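Local structure of putative zinc protease (Bordetella pertussis, 3IH6) at residues 45-50 with 114-119; 62-65 with 71-74. The protein is a putative zinc-dependent metalloendopeptidase of the M16 family, seen here as a fragment holding part of the family's inactive domain. One frame throughout, in Å; residues are numbered along the deposited sequence.

Interaction 1 of 2, residues 45-50 with 114-119; sequences DLAATI and KPFSQE
The turn leading into helix 118-136 is held against helix 39-52 of the M16 inactive domain by F116, whose ring lies against I50 and A47. CD1 of I50 sits over the centre of one ring face, 4.0 Å from the centroid of F116 and 13° off the ring normal, a CH-pi contact. The other branch reaches the ring's rim atoms, with I50 CG2 3.5 Å from F116 CE2. CG1 of I50 stands beside its backbone N (chi1 -68°) while CG2 lies anti to that N, and both branches come to the ring from the same side, CD1 over its centre and CG2 toward CE2 and CD2. One helical turn back, A47 CB meets the far end of the ring obliquely, 3.9 Å from F116 CZ. In this alpha/beta domain the buried F116 fills the junction between helices 39-52 and 170-180, where L170 and A177 of the latter also touch its ring and Q174 OE1 accepts the bond from its backbone N. S117 directly follows as N-cap of helix 118-136, its OG bonded to the N of E120. R123, further along that helix, reaches back from NH1 to the carbonyl O of T49.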
ATOM      1  N   ASP E  45     -18.063 -17.496   5.793  1.00 19.26           N
ATOM      2  CA  ASP E  45     -17.170 -16.465   5.254  1.00 18.92           C
ATOM      3  C   ASP E  45     -17.772 -16.038   3.893  1.00 17.56           C
ATOM      4  O   ASP E  45     -18.115 -14.862   3.682  1.00 17.31           O
ATOM      5  CB  ASP E  45     -15.783 -17.107   5.113  1.00 19.84           C
ATOM      6  CG  ASP E  45     -14.645 -16.103   5.073  1.00 22.79           C
ATOM      7  OD1 ASP E  45     -14.902 -14.904   5.292  1.00 27.16           O
ATOM      8  OD2 ASP E  45     -13.478 -16.543   4.835  1.00 22.92           O
ATOM      9  N   LEU E  46     -18.003 -17.013   3.012  1.00 16.83           N
ATOM     10  CA  LEU E  46     -18.585 -16.757   1.667  1.00 15.33           C
ATOM     11  C   LEU E  46     -19.991 -16.146   1.735  1.00 15.31           C
ATOM     12  O   LEU E  46     -20.286 -15.224   1.002  1.00 15.22           O
ATOM     13  CB  LEU E  46     -18.603 -18.029   0.847  1.00 15.52           C
ATOM     14  CG  LEU E  46     -17.218 -18.640   0.588  1.00 15.69           C
ATOM     15  CD1 LEU E  46     -17.358 -20.083   0.058  1.00 14.75           C
ATOM     16  CD2 LEU E  46     -16.455 -17.717  -0.364  1.00 12.82           C
ATOM     17  N   ALA E  47     -20.826 -16.665   2.647  1.00 15.11           N
ATOM     18  CA  ALA E  47     -22.173 -16.165   2.889  1.00 14.54           C
ATOM     19  C   ALA E  47     -22.215 -14.678   3.226  1.00 15.01           C
ATOM     20  O   ALA E  47     -23.069 -13.936   2.700  1.00 15.64           O
ATOM     21  CB  ALA E  47     -22.800 -16.934   3.998  1.00 13.29           C
ATOM     22  N   ALA E  48     -21.349 -14.229   4.143  1.00 14.92           N
ATOM     23  CA  ALA E  48     -21.400 -12.827   4.538  1.00 15.78           C
ATOM     24  C   ALA E  48     -21.146 -11.905   3.343  1.00 15.40           C
ATOM     25  O   ALA E  48     -21.708 -10.824   3.261  1.00 17.22           O
ATOM     26  CB  ALA E  48     -20.440 -12.549   5.691  1.00 16.06           C
ATOM     27  N   THR E  49     -20.342 -12.351   2.394  1.00 15.06           N
ATOM     28  CA  THR E  49     -20.107 -11.577   1.165  1.00 15.80           C
ATOM     29  C   THR E  49     -21.352 -11.581   0.286  1.00 16.56           C
ATOM     30  O   THR E  49     -21.667 -10.570  -0.335  1.00 17.76           O
ATOM     31  CB  THR E  49     -18.975 -12.203   0.318  1.00 15.37           C
ATOM     32  OG1 THR E  49     -17.745 -12.130   1.004  1.00 10.30           O
ATOM     33  CG2 THR E  49     -18.812 -11.508  -1.021  1.00 15.96           C
ATOM     34  N   ILE E  50     -22.049 -12.720   0.220  1.00 16.30           N
ATOM     35  CA  ILE E  50     -23.279 -12.768  -0.550  1.00 16.38           C
ATOM     36  C   ILE E  50     -24.319 -11.848   0.082  1.00 16.61           C
ATOM     37  O   ILE E  50     -25.051 -11.198  -0.625  1.00 17.29           O
ATOM     38  CB  ILE E  50     -23.859 -14.185  -0.645  1.00 17.10           C
ATOM     39  CG1 ILE E  50     -22.947 -15.094  -1.497  1.00 16.29           C
ATOM     40  CG2 ILE E  50     -25.344 -14.133  -1.147  1.00 16.41           C
ATOM     41  CD1 ILE E  50     -23.225 -16.591  -1.301  1.00 12.79           C
ATOM     42  N   LYS E 114     -35.092 -18.737   1.050  1.00 17.08           N
ATOM     43  CA  LYS E 114     -34.558 -17.881   0.010  1.00 17.76           C
ATOM     44  C   LYS E 114     -33.081 -18.241  -0.341  1.00 17.06           C
ATOM     45  O   LYS E 114     -32.207 -17.392  -0.218  1.00 17.09           O
ATOM     46  CB  LYS E 114     -34.660 -16.420   0.484  1.00 18.31           C
ATOM     47  CG  LYS E 114     -35.079 -15.435  -0.602  1.00 19.83           C
ATOM     48  CD  LYS E 114     -35.326 -14.043   0.000  1.00 25.26           C
ATOM     49  CE  LYS E 114     -35.759 -13.022  -1.059  1.00 28.07           C
ATOM     50  NZ  LYS E 114     -34.743 -12.910  -2.134  1.00 26.81           N
ATOM     51  N   PRO E 115     -32.817 -19.493  -0.773  1.00 16.62           N
ATOM     52  CA  PRO E 115     -31.479 -20.105  -0.866  1.00 16.65           C
ATOM     53  C   PRO E 115     -30.529 -19.410  -1.850  1.00 16.30           C
ATOM     54  O   PRO E 115     -30.943 -18.948  -2.899  1.00 16.84           O
ATOM     55  CB  PRO E 115     -31.765 -21.510  -1.383  1.00 15.84           C
ATOM     56  CG  PRO E 115     -33.007 -21.373  -2.173  1.00 17.43           C
ATOM     57  CD  PRO E 115     -33.836 -20.326  -1.446  1.00 17.32           C
ATOM     58  N   PHE E 116     -29.262 -19.330  -1.485  1.00 16.09           N
ATOM     59  CA  PHE E 116     -28.235 -18.848  -2.380  1.00 15.93           C
ATOM     60  C   PHE E 116     -28.334 -19.480  -3.791  1.00 16.14           C
ATOM     61  O   PHE E 116     -28.599 -20.694  -3.942  1.00 15.65           O
ATOM     62  CB  PHE E 116     -26.858 -19.150  -1.765  1.00 15.88           C
ATOM     63  CG  PHE E 116     -26.613 -18.460  -0.435  1.00 16.13           C
ATOM     64  CD1 PHE E 116     -25.975 -19.127   0.605  1.00 16.23           C
ATOM     65  CD2 PHE E 116     -27.011 -17.136  -0.224  1.00 15.20           C
ATOM     66  CE1 PHE E 116     -25.735 -18.482   1.838  1.00 14.58           C
ATOM     67  CE2 PHE E 116     -26.791 -16.484   1.039  1.00 14.50           C
ATOM     68  CZ  PHE E 116     -26.169 -17.155   2.050  1.00 14.69           C
ATOM     69  N   SER E 117     -28.105 -18.645  -4.807  1.00 15.77           N
ATOM     70  CA  SER E 117     -27.985 -19.087  -6.180  1.00 16.00           C
ATOM     71  C   SER E 117     -26.541 -19.498  -6.449  1.00 16.22           C
ATOM     72  O   SER E 117     -25.621 -19.058  -5.724  1.00 15.58           O
ATOM     73  CB  SER E 117     -28.320 -17.936  -7.109  1.00 16.40           C
ATOM     74  OG  SER E 117     -27.276 -16.959  -7.041  1.00 15.03           O
ATOM     75  N   GLN E 118     -26.343 -20.297  -7.504  1.00 16.40           N
ATOM     76  CA  GLN E 118     -24.996 -20.728  -7.943  1.00 17.21           C
ATOM     77  C   GLN E 118     -24.140 -19.516  -8.252  1.00 17.83           C
ATOM     78  O   GLN E 118     -22.972 -19.446  -7.820  1.00 17.71           O
ATOM     79  CB  GLN E 118     -25.058 -21.652  -9.184  1.00 17.21           C
ATOM     80  CG  GLN E 118     -23.752 -22.385  -9.540  1.00 15.42           C
ATOM     81  CD  GLN E 118     -23.041 -22.996  -8.339  1.00 16.05           C
ATOM     82  OE1 GLN E 118     -23.660 -23.587  -7.452  1.00 14.90           O
ATOM     83  NE2 GLN E 118     -21.724 -22.811  -8.282  1.00 18.52           N
ATOM     84  N   GLU E 119     -24.743 -18.575  -8.984  1.00 17.71           N
ATOM     85  CA  GLU E 119     -24.118 -17.290  -9.367  1.00 18.37           C
ATOM     86  C   GLU E 119     -23.681 -16.459  -8.152  1.00 17.58           C
ATOM     87  O   GLU E 119     -22.639 -15.783  -8.170  1.00 17.42           O
ATOM     88  CB  GLU E 119     -25.120 -16.488 -10.231  1.00 19.04           C
ATOM     89  CG  GLU E 119     -24.598 -15.153 -10.796  1.00 22.32           C
ATOM     90  CD  GLU E 119     -25.639 -14.426 -11.650  1.00 26.54           C
ATOM     91  OE1 GLU E 119     -26.608 -15.084 -12.078  1.00 27.73           O
ATOM     92  OE2 GLU E 119     -25.501 -13.201 -11.900  1.00 27.39           O
TER

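Interaction 2 of 2, residues 62-65 with 71-74; sequences ALVP and GVFG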
ATOM      1  N   ALA E  62     -32.716  -5.687   0.347  1.00 16.87           N
ATOM      2  CA  ALA E  62     -33.842  -5.645   1.286  1.00 17.42           C
ATOM      3  C   ALA E  62     -33.974  -4.282   1.951  1.00 17.36           C
ATOM      4  O   ALA E  62     -35.083  -3.817   2.188  1.00 17.04           O
ATOM      5  CB  ALA E  62     -33.694  -6.743   2.340  1.00 17.29           C
ATOM      6  N   LEU E  63     -32.839  -3.631   2.234  1.00 16.84           N
ATOM      7  CA  LEU E  63     -32.856  -2.421   3.059  1.00 16.70           C
ATOM      8  C   LEU E  63     -32.792  -1.063   2.340  1.00 17.34           C
ATOM      9  O   LEU E  63     -33.262  -0.067   2.873  1.00 16.36           O
ATOM     10  CB  LEU E  63     -31.758  -2.525   4.128  1.00 16.77           C
ATOM     11  CG  LEU E  63     -31.846  -3.812   4.979  1.00 17.52           C
ATOM     12  CD1 LEU E  63     -30.670  -3.975   5.913  1.00 14.37           C
ATOM     13  CD2 LEU E  63     -33.121  -3.774   5.755  1.00 22.04           C
ATOM     14  N   VAL E  64     -32.166  -1.016   1.166  1.00 18.41           N
ATOM     15  CA  VAL E  64     -31.802   0.267   0.534  1.00 19.66           C
ATOM     16  C   VAL E  64     -32.792   0.737  -0.542  1.00 20.06           C
ATOM     17  O   VAL E  64     -33.293   1.857  -0.453  1.00 20.10           O
ATOM     18  CB  VAL E  64     -30.327   0.297  -0.005  1.00 19.68           C
ATOM     19  CG1 VAL E  64     -30.006   1.665  -0.580  1.00 18.69           C
ATOM     20  CG2 VAL E  64     -29.322  -0.020   1.132  1.00 20.13           C
ATOM     21  N   PRO E  65     -33.101  -0.110  -1.547  1.00 20.71           N
ATOM     22  CA  PRO E  65     -34.128   0.384  -2.490  1.00 20.33           C
ATOM     23  C   PRO E  65     -35.442   0.621  -1.754  1.00 20.45           C
ATOM     24  O   PRO E  65     -36.272   1.429  -2.185  1.00 20.10           O
ATOM     25  CB  PRO E  65     -34.308  -0.775  -3.480  1.00 20.18           C
ATOM     26  CG  PRO E  65     -33.051  -1.633  -3.326  1.00 21.25           C
ATOM     27  CD  PRO E  65     -32.652  -1.477  -1.869  1.00 20.13           C
ATOM     28  N   GLY E  71     -27.022   2.134   3.714  1.00 18.89           N
ATOM     29  CA  GLY E  71     -26.078   1.141   3.264  1.00 18.15           C
ATOM     30  C   GLY E  71     -26.124  -0.031   4.237  1.00 18.04           C
ATOM     31  O   GLY E  71     -26.844   0.029   5.247  1.00 17.73           O
ATOM     32  N   VAL E  72     -25.330  -1.067   3.947  1.00 17.13           N
ATOM     33  CA  VAL E  72     -25.306  -2.267   4.718  1.00 17.75           C
ATOM     34  C   VAL E  72     -23.877  -2.759   4.872  1.00 18.91           C
ATOM     35  O   VAL E  72     -23.017  -2.461   4.043  1.00 18.66           O
ATOM     36  CB  VAL E  72     -26.198  -3.420   4.113  1.00 17.32           C
ATOM     37  CG1 VAL E  72     -27.650  -2.997   3.989  1.00 15.33           C
ATOM     38  CG2 VAL E  72     -25.625  -3.989   2.765  1.00 17.06           C
ATOM     39  N   PHE E  73     -23.634  -3.549   5.916  1.00 19.60           N
ATOM     40  CA  PHE E  73     -22.293  -4.102   6.111  1.00 19.58           C
ATOM     41  C   PHE E  73     -22.315  -5.482   6.713  1.00 18.85           C
ATOM     42  O   PHE E  73     -23.266  -5.857   7.367  1.00 19.46           O
ATOM     43  CB  PHE E  73     -21.410  -3.135   6.939  1.00 19.60           C
ATOM     44  CG  PHE E  73     -21.934  -2.855   8.317  1.00 21.60           C
ATOM     45  CD1 PHE E  73     -22.737  -1.761   8.548  1.00 21.03           C
ATOM     46  CD2 PHE E  73     -21.598  -3.681   9.395  1.00 20.38           C
ATOM     47  CE1 PHE E  73     -23.211  -1.524   9.815  1.00 23.38           C
ATOM     48  CE2 PHE E  73     -22.064  -3.438  10.650  1.00 19.93           C
ATOM     49  CZ  PHE E  73     -22.864  -2.369  10.872  1.00 20.25           C
ATOM     50  N   GLY E  74     -21.246  -6.236   6.483  1.00 19.48           N
ATOM     51  CA  GLY E  74     -21.110  -7.614   6.950  1.00 18.60           C
ATOM     52  C   GLY E  74     -19.624  -7.947   7.070  1.00 19.24           C
ATOM     53  O   GLY E  74     -18.872  -7.814   6.089  1.00 18.28           O
TER
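The backbones come nearest at V64 and G71, with their CA atoms 6.4 Å apart, between the end region of helix 58-63 and the start of strand 71-77, with five residues between the segments; no hydrogen bond joins the two, and the contact is van der Waals in character, mostly between apolar side chains. Its shortest approach is between two methyls: CD1 of L63 stands 3.7 Å from CG1 of V72. The same V72 methyl also lies near the root of the leucine, 4.1 Å from L63 CB, so the valine crosses the leucine obliquely, touching CD1 and CB both. V72 puts CG1 there by holding it beside its own backbone N, anti to the carbonyl carbon (chi1 -59°). L63 has its CG likewise beside the backbone N, and the chain then runs on extended to CD1, chi2 173°, which carries that methyl across to the strand.

V64 takes the other end of the contact. Its CG2 rests on the main chain of G71, 4.1 Å from the glycine CA and equally far from its N, and more loosely approaches V72 CG1 at 4.5 Å.

All four touching residues are buried. This is a helix-to-strand connection within the M16 inactive domain, the end of a short helix folded onto the start of the strand that follows it. L63 also packs on T103 and L104 of helix 97-109, while V72 touches L59 and Y60 one turn back in helix 58-63. In the antiparallel sheet, strand 71-77 runs between 2-6 and 84-90: V72 bonds through its backbone to T5, whereas G71 and F73 pair with Q90 and G88.

Overall arrangement
Interaction 2 is nested within the loop that interaction 1 closes: the chain passes through helix 39-52, then helix 58-63 and strand 71-77, and comes back to 114-119 only after strand 84-90 and helix 97-109. Their centres lie about 15 Å apart and their nearest atoms about 5 Å, without touching. Consecutive helices 39-52 and 58-63 thus take part in one contact each: interaction 1 brings helix 39-52 to the entry of helix 118-136, and interaction 2, over a short connection, sets the end of helix 58-63 on strand 71-77 of the antiparallel sheet.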